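Local atomic coordinates of nucleoporin NUP159 (Saccharomyces cerevisiae, PDB entry 1XIP), a protein that is a component of the nuclear pore complex whose N-terminal beta-propeller domain acts in mRNA export by tethering the helicase Dbp5 to the pore. Residues L67-D70 and H71-D75; S317-S320 and E321-V324; P326-E329 and E330-K333. All coordinates share one frame; numbering follows the deposited sequence.

Contact 1 (L67-D70 and H71-D75); sequences LLRD and HITSD
The hydroxyl OG1 of Thr73 lies at the edge of the Arg69 guanidinium, in its plane and 3.8 Å from NE of Arg69. Its bond goes instead to the backbone of that arginine: OG1 of Thr73 donates to the carbonyl O of Arg69 over 2.8 Å, 48° out of the carbonyl plane, while NH1 of Arg69 is hydrogen-bonded to Thr346. The first torsion of Thr73 (chi1 54°) sets OG1 between the backbone N and the carbonyl carbon, able to fold back on the preceding turn. The carbonyl O of Arg69 also takes the helical bond from Thr73 N, so two donors of one residue grip it. One residue on, Ser74 OG likewise donates to Asp70 O over 2.7 Å, while Ser74 N reaches this oxygen from the opposite face of its plane at 3.0 Å. On another side of the helix Leu68 and Ile72 run side by side, CD1 of Leu68 4.1 Å from CG1 of Ile72, packing on strands 365-370 and 374-381. Such hydroxyl bonds are common for serine and threonine in helices; here they fall in the last turn of helix 65-73, with Ser74 the first residue to leave helical angles, in a link between two propeller-blade strands.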
loop_
_atom_site.group_PDB
_atom_site.type_symbol
_atom_site.label_atom_id
_atom_site.label_comp_id
_atom_site.label_asym_id
_atom_site.label_seq_id
_atom_site.Cartn_x
_atom_site.Cartn_y
_atom_site.Cartn_z
ATOM N N LEU A 67 7.440 -5.858 21.723
ATOM C CA LEU A 67 8.765 -6.410 21.504
ATOM C C LEU A 67 9.418 -5.774 20.294
ATOM O O LEU A 67 10.557 -5.321 20.366
ATOM C CB LEU A 67 8.695 -7.920 21.324
ATOM C CG LEU A 67 9.560 -8.829 22.201
ATOM C CD1 LEU A 67 10.930 -8.213 22.432
ATOM C CD2 LEU A 67 8.874 -9.121 23.535
ATOM N N LEU A 68 8.695 -5.713 19.192
ATOM C CA LEU A 68 9.235 -5.134 17.977
ATOM C C LEU A 68 9.574 -3.661 18.178
ATOM O O LEU A 68 10.642 -3.199 17.782
ATOM C CB LEU A 68 8.248 -5.318 16.835
ATOM C CG LEU A 68 8.605 -4.728 15.482
ATOM C CD1 LEU A 68 9.852 -5.384 14.932
ATOM C CD2 LEU A 68 7.399 -4.868 14.520
ATOM N N ARG A 69 8.669 -2.929 18.817
ATOM C CA ARG A 69 8.933 -1.536 19.129
ATOM C C ARG A 69 10.250 -1.408 19.893
ATOM O O ARG A 69 11.135 -0.675 19.473
ATOM C CB ARG A 69 7.778 -0.923 19.915
ATOM C CG ARG A 69 7.761 0.591 19.876
ATOM C CD ARG A 69 7.929 1.221 21.251
ATOM N NE ARG A 69 8.418 2.610 21.231
ATOM C CZ ARG A 69 7.647 3.692 21.401
ATOM N NH1 ARG A 69 6.329 3.559 21.577
ATOM N NH2 ARG A 69 8.194 4.909 21.387
ATOM N N ASP A 70 10.385 -2.167 20.980
ATOM C CA ASP A 70 11.532 -2.089 21.875
ATOM C C ASP A 70 12.829 -2.532 21.210
ATOM O O ASP A 70 13.902 -1.982 21.491
ATOM C CB ASP A 70 11.280 -2.946 23.110
ATOM C CG ASP A 70 10.312 -2.306 24.084
ATOM O OD1 ASP A 70 9.829 -1.185 23.819
ATOM O OD2 ASP A 70 9.961 -2.862 25.153
ATOM N N HIS A 71 12.728 -3.542 20.351
ATOM C CA HIS A 71 13.875 -4.022 19.585
ATOM C C HIS A 71 14.422 -2.920 18.667
ATOM O O HIS A 71 15.630 -2.712 18.568
ATOM C CB HIS A 71 13.503 -5.271 18.772
ATOM C CG HIS A 71 14.613 -5.776 17.906
ATOM N ND1 HIS A 71 15.785 -6.303 18.419
ATOM C CD2 HIS A 71 14.739 -5.825 16.558
ATOM C CE1 HIS A 71 16.580 -6.654 17.424
ATOM N NE2 HIS A 71 15.969 -6.374 16.284
ATOM N N ILE A 72 13.516 -2.208 18.009
ATOM C CA ILE A 72 13.896 -1.193 17.038
ATOM C C ILE A 72 14.420 0.084 17.711
ATOM O O ILE A 72 15.396 0.671 17.256
ATOM C CB ILE A 72 12.695 -0.866 16.133
ATOM C CG1 ILE A 72 12.254 -2.092 15.323
ATOM C CG2 ILE A 72 12.981 0.347 15.273
ATOM C CD1 ILE A 72 13.151 -2.474 14.180
ATOM N N THR A 73 13.777 0.497 18.799
ATOM C CA THR A 73 14.079 1.786 19.419
ATOM C C THR A 73 15.194 1.755 20.469
ATOM O O THR A 73 15.925 2.735 20.632
ATOM C CB THR A 73 12.788 2.462 19.965
ATOM O OG1 THR A 73 12.093 1.577 20.854
ATOM C CG2 THR A 73 11.802 2.667 18.842
ATOM N N SER A 74 15.325 0.640 21.179
ATOM C CA SER A 74 16.465 0.440 22.084
ATOM C C SER A 74 17.460 -0.557 21.466
ATOM O O SER A 74 17.241 -1.064 20.361
ATOM C CB SER A 74 15.992 -0.012 23.476
ATOM O OG SER A 74 15.624 -1.385 23.490
ATOM N N ASP A 75 18.564 -0.814 22.155
ATOM C CA ASP A 75 19.578 -1.740 21.627
ATOM C C ASP A 75 19.844 -2.882 22.618
ATOM O O ASP A 75 20.961 -3.412 22.700
ATOM C CB ASP A 75 20.884 -0.986 21.247
ATOM C CG ASP A 75 21.063 -0.837 19.709
ATOM O OD1 ASP A 75 21.935 -1.529 19.126
ATOM O OD2 ASP A 75 20.381 -0.053 19.009
#

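Contact 2 (S317-S320 and E321-V324); sequences SQDS and ERAV
A type I beta turn runs from Gln318 to Glu321 in the long loop that leaves strand 313-316. Its defining bond, from N of Glu321 to O of Gln318, is long at 3.3 Å, and the donor stands 50° out of the carbonyl plane rather than on a lone pair. Asp319 and Ser320 occupy the two corner positions, both with right-handed helical backbone angles. The Glu321 side chain bends at its second torsion (chi2 94°), bringing OE1 back to within 3.9 Å of CB of Gln318. A water bridges the residue before the turn and its last residue: it donates to OE1 of Glu321 at 2.8 Å and is hydrogen-bonded to OG of Ser317 at 3.1 Å. Arg322 returns over the turn in another way. Its CG rests 3.3 Å from the carbonyl O of Asp319, and its guanidinium presents one face to the Asp319 carboxylate, whose CG sits 4.1 Å above the plane and toward the rim. The two flat groups are inclined by 43°, and the salt bridge from OD1 of Asp319 to NH1 of Arg322 is long at 3.8 Å, an attraction of charges with no N-H aimed at the oxygen. Firmer anchors for the guanidinium are Glu315 and the carbonyl of Pro316. Backbone hydrogen bonding between Glu321 and Phe19 attaches the turn to strand 18-26. The turn lies in the connection from the last strand of one blade (313-316) to strand 337-343 of the next, as in the blade-to-blade links of a beta-propeller.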
loop_
_atom_site.group_PDB
_atom_site.type_symbol
_atom_site.label_atom_id
_atom_site.label_comp_id
_atom_site.label_asym_id
_atom_site.label_seq_id
_atom_site.Cartn_x
_atom_site.Cartn_y
_atom_site.Cartn_z
ATOM N N SER A 317 9.115 21.644 7.065
ATOM C CA SER A 317 9.959 22.816 6.811
ATOM C C SER A 317 11.462 22.561 6.967
ATOM O O SER A 317 12.271 23.445 6.704
ATOM C CB SER A 317 9.516 24.017 7.672
ATOM O OG SER A 317 9.319 23.652 9.029
ATOM N N GLN A 318 11.831 21.356 7.391
ATOM C CA GLN A 318 13.243 21.013 7.547
ATOM C C GLN A 318 13.535 19.580 7.138
ATOM O O GLN A 318 12.648 18.728 7.197
ATOM C CB GLN A 318 13.718 21.294 8.974
ATOM C CG GLN A 318 14.638 22.510 9.059
ATOM C CD GLN A 318 14.501 23.247 10.368
ATOM O OE1 GLN A 318 14.796 22.694 11.435
ATOM N NE2 GLN A 318 14.049 24.497 10.301
ATOM N N ASP A 319 14.781 19.320 6.730
ATOM C CA ASP A 319 15.142 18.049 6.078
ATOM C C ASP A 319 15.238 16.831 7.002
ATOM O O ASP A 319 15.104 15.703 6.542
ATOM C CB ASP A 319 16.426 18.199 5.249
ATOM C CG ASP A 319 16.153 18.214 3.750
ATOM O OD1 ASP A 319 15.662 17.190 3.223
ATOM O OD2 ASP A 319 16.388 19.207 3.021
ATOM N N SER A 320 15.475 17.056 8.294
ATOM C CA SER A 320 15.504 15.964 9.274
ATOM C C SER A 320 14.098 15.407 9.581
ATOM O O SER A 320 13.960 14.337 10.184
ATOM C CB SER A 320 16.194 16.418 10.564
ATOM O OG SER A 320 15.743 17.699 10.967
ATOM N N GLU A 321 13.069 16.138 9.145
ATOM C CA GLU A 321 11.668 15.821 9.445
ATOM C C GLU A 321 10.957 15.065 8.318
ATOM O O GLU A 321 9.737 14.872 8.371
ATOM C CB GLU A 321 10.898 17.104 9.760
ATOM C CG GLU A 321 10.615 17.301 11.231
ATOM C CD GLU A 321 11.660 18.158 11.911
ATOM O OE1 GLU A 321 11.676 19.386 11.663
ATOM O OE2 GLU A 321 12.463 17.601 12.695
ATOM N N ARG A 322 11.720 14.655 7.300
ATOM C CA ARG A 322 11.178 13.862 6.190
ATOM C C ARG A 322 11.421 12.379 6.425
ATOM O O ARG A 322 12.513 11.980 6.824
ATOM C CB ARG A 322 11.784 14.273 4.841
ATOM C CG ARG A 322 12.356 15.680 4.780
ATOM C CD ARG A 322 12.059 16.426 3.488
ATOM N NE ARG A 322 11.742 17.831 3.748
ATOM C CZ ARG A 322 11.941 18.829 2.882
ATOM N NH1 ARG A 322 12.464 18.590 1.680
ATOM N NH2 ARG A 322 11.610 20.072 3.220
ATOM N N ALA A 323 10.391 11.573 6.191
ATOM C CA ALA A 323 10.522 10.119 6.218
ATOM C C ALA A 323 10.980 9.621 4.862
ATOM O O ALA A 323 10.360 9.901 3.825
ATOM C CB ALA A 323 9.218 9.458 6.618
ATOM N N VAL A 324 12.087 8.898 4.885
ATOM C CA VAL A 324 12.738 8.393 3.688
ATOM C C VAL A 324 13.233 7.006 4.039
ATOM O O VAL A 324 13.591 6.741 5.193
ATOM C CB VAL A 324 13.927 9.330 3.232
ATOM C CG1 VAL A 324 15.083 9.349 4.265
ATOM C CG2 VAL A 324 14.429 8.945 1.858
HETATM O O HOH W 1 10.138 20.763 9.812
#

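Contact 3 (P326-E329 and E330-K333); sequences PISE and ETDK
Ser328 stands at the centre of a tight loop and meets Thr331, Asp332 and Lys333 with three different atoms. Its hydroxyl accepts from the backbone, N of Thr331 lying 2.6 Å from OG of Ser328 (162° at the hydrogen). Its amide forms the straightest of the bonds across the loop, N of Ser328 to O of Lys333 at 2.8 Å and 171°. Its carbonyl O receives N of Asp332 at 3.0 Å, the donor standing above the carbonyl plane. Together the two backbone bonds are consistent with a four-residue hairpin-like loop of the 4:6 kind: Glu329, Glu330 and Thr331 have right-handed helical backbone angles, and Asp332 closes the loop with left-handed ones. Backbone bonding between Pro326 and Thr335 continues the pairing beyond it. Glu330 takes part through its base, CB lying 3.9 Å from OG of Ser328. With CG anti to its own N (chi1 -153°), that chain runs out extended, its carboxylate leading away from the loop. Ile327 puts its CG2 branch alongside the returning chain, 3.5 Å from O of Lys333. Outside the loop, OG of Ser328 has a weak bond to Glu372, and Thr331 and Lys333 both reach weakly to Glu33.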
loop_
_atom_site.group_PDB
_atom_site.type_symbol
_atom_site.label_atom_id
_atom_site.label_comp_id
_atom_site.label_asym_id
_atom_site.label_seq_id
_atom_site.Cartn_x
_atom_site.Cartn_y
_atom_site.Cartn_z
ATOM N N PRO A 326 15.973 3.836 3.762
ATOM C CA PRO A 326 17.444 3.895 3.717
ATOM C C PRO A 326 18.031 3.403 2.390
ATOM O O PRO A 326 17.356 2.706 1.621
ATOM C CB PRO A 326 17.857 2.944 4.846
ATOM C CG PRO A 326 16.750 1.936 4.888
ATOM C CD PRO A 326 15.505 2.763 4.672
ATOM N N ILE A 327 19.275 3.797 2.133
ATOM C CA ILE A 327 20.094 3.188 1.089
ATOM C C ILE A 327 20.610 1.866 1.670
ATOM O O ILE A 327 20.839 1.775 2.882
ATOM C CB ILE A 327 21.271 4.137 0.714
ATOM C CG1 ILE A 327 20.741 5.486 0.197
ATOM C CG2 ILE A 327 22.180 3.500 -0.324
ATOM C CD1 ILE A 327 21.554 6.710 0.646
ATOM N N SER A 328 20.769 0.847 0.825
ATOM C CA SER A 328 21.222 -0.468 1.281
ATOM C C SER A 328 22.708 -0.464 1.659
ATOM O O SER A 328 23.546 0.068 0.924
ATOM C CB SER A 328 20.881 -1.540 0.235
ATOM O OG SER A 328 21.934 -2.452 -0.001
ATOM N N GLU A 329 23.030 -1.024 2.825
ATOM C CA GLU A 329 24.424 -1.099 3.257
ATOM C C GLU A 329 25.206 -2.082 2.383
ATOM O O GLU A 329 26.429 -1.961 2.242
ATOM C CB GLU A 329 24.529 -1.480 4.733
ATOM C CG GLU A 329 25.683 -0.803 5.468
ATOM C CD GLU A 329 25.894 -1.344 6.884
ATOM O OE1 GLU A 329 24.882 -1.557 7.601
ATOM O OE2 GLU A 329 27.072 -1.554 7.286
ATOM N N GLU A 330 24.483 -3.031 1.781
ATOM C CA GLU A 330 25.077 -4.041 0.915
ATOM C C GLU A 330 25.247 -3.591 -0.536
ATOM O O GLU A 330 26.357 -3.618 -1.065
ATOM C CB GLU A 330 24.279 -5.347 0.972
ATOM C CG GLU A 330 25.108 -6.595 0.655
ATOM C CD GLU A 330 24.296 -7.885 0.692
ATOM O OE1 GLU A 330 23.045 -7.811 0.694
ATOM O OE2 GLU A 330 24.907 -8.979 0.719
ATOM N N THR A 331 24.154 -3.183 -1.174
ATOM C CA THR A 331 24.178 -2.863 -2.606
ATOM C C THR A 331 24.434 -1.384 -2.901
ATOM O O THR A 331 24.803 -1.022 -4.033
ATOM C CB THR A 331 22.876 -3.339 -3.316
ATOM O OG1 THR A 331 22.584 -4.683 -2.929
ATOM C CG2 THR A 331 23.104 -3.477 -4.829
ATOM N N ASP A 332 24.247 -0.534 -1.892
ATOM C CA ASP A 332 24.273 0.918 -2.080
ATOM C C ASP A 332 23.175 1.427 -3.021
ATOM O O ASP A 332 23.272 2.530 -3.561
ATOM C CB ASP A 332 25.640 1.378 -2.563
ATOM C CG ASP A 332 26.387 2.131 -1.508
ATOM O OD1 ASP A 332 26.198 3.370 -1.417
ATOM O OD2 ASP A 332 27.169 1.563 -0.711
ATOM N N LYS A 333 22.141 0.606 -3.210
ATOM C CA LYS A 333 20.942 0.982 -3.949
ATOM C C LYS A 333 19.893 1.512 -2.975
ATOM O O LYS A 333 19.953 1.244 -1.771
ATOM C CB LYS A 333 20.380 -0.230 -4.680
ATOM C CG LYS A 333 21.171 -0.662 -5.885
ATOM C CD LYS A 333 20.217 -1.057 -7.023
ATOM C CE LYS A 333 20.945 -1.725 -8.182
ATOM N NZ LYS A 333 21.218 -3.158 -7.907
#

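How the contacts relate
Contact 1 is partly buried, whereas contacts 2 and 3 are surface contacts in the same long connection between strands 313-316 and 337-343. Contacts 1 and 2 border the sheet in which N-terminal strand 18-26 joins the C-terminal strands, a common way of closing a propeller ring; contact 3 reaches only weakly to the loop between two of its strands. Contact 1 packs leucine and isoleucine on that sheet, and its Arg69 and Asp70 carbonyls each accept an amide and a hydroxyl in the last turn. Contact 2 combines a long turn bond, a long charge pair and a bridging water; contact 3 relies almost wholly on backbone and hydroxyl bonds in a hairpin-like loop.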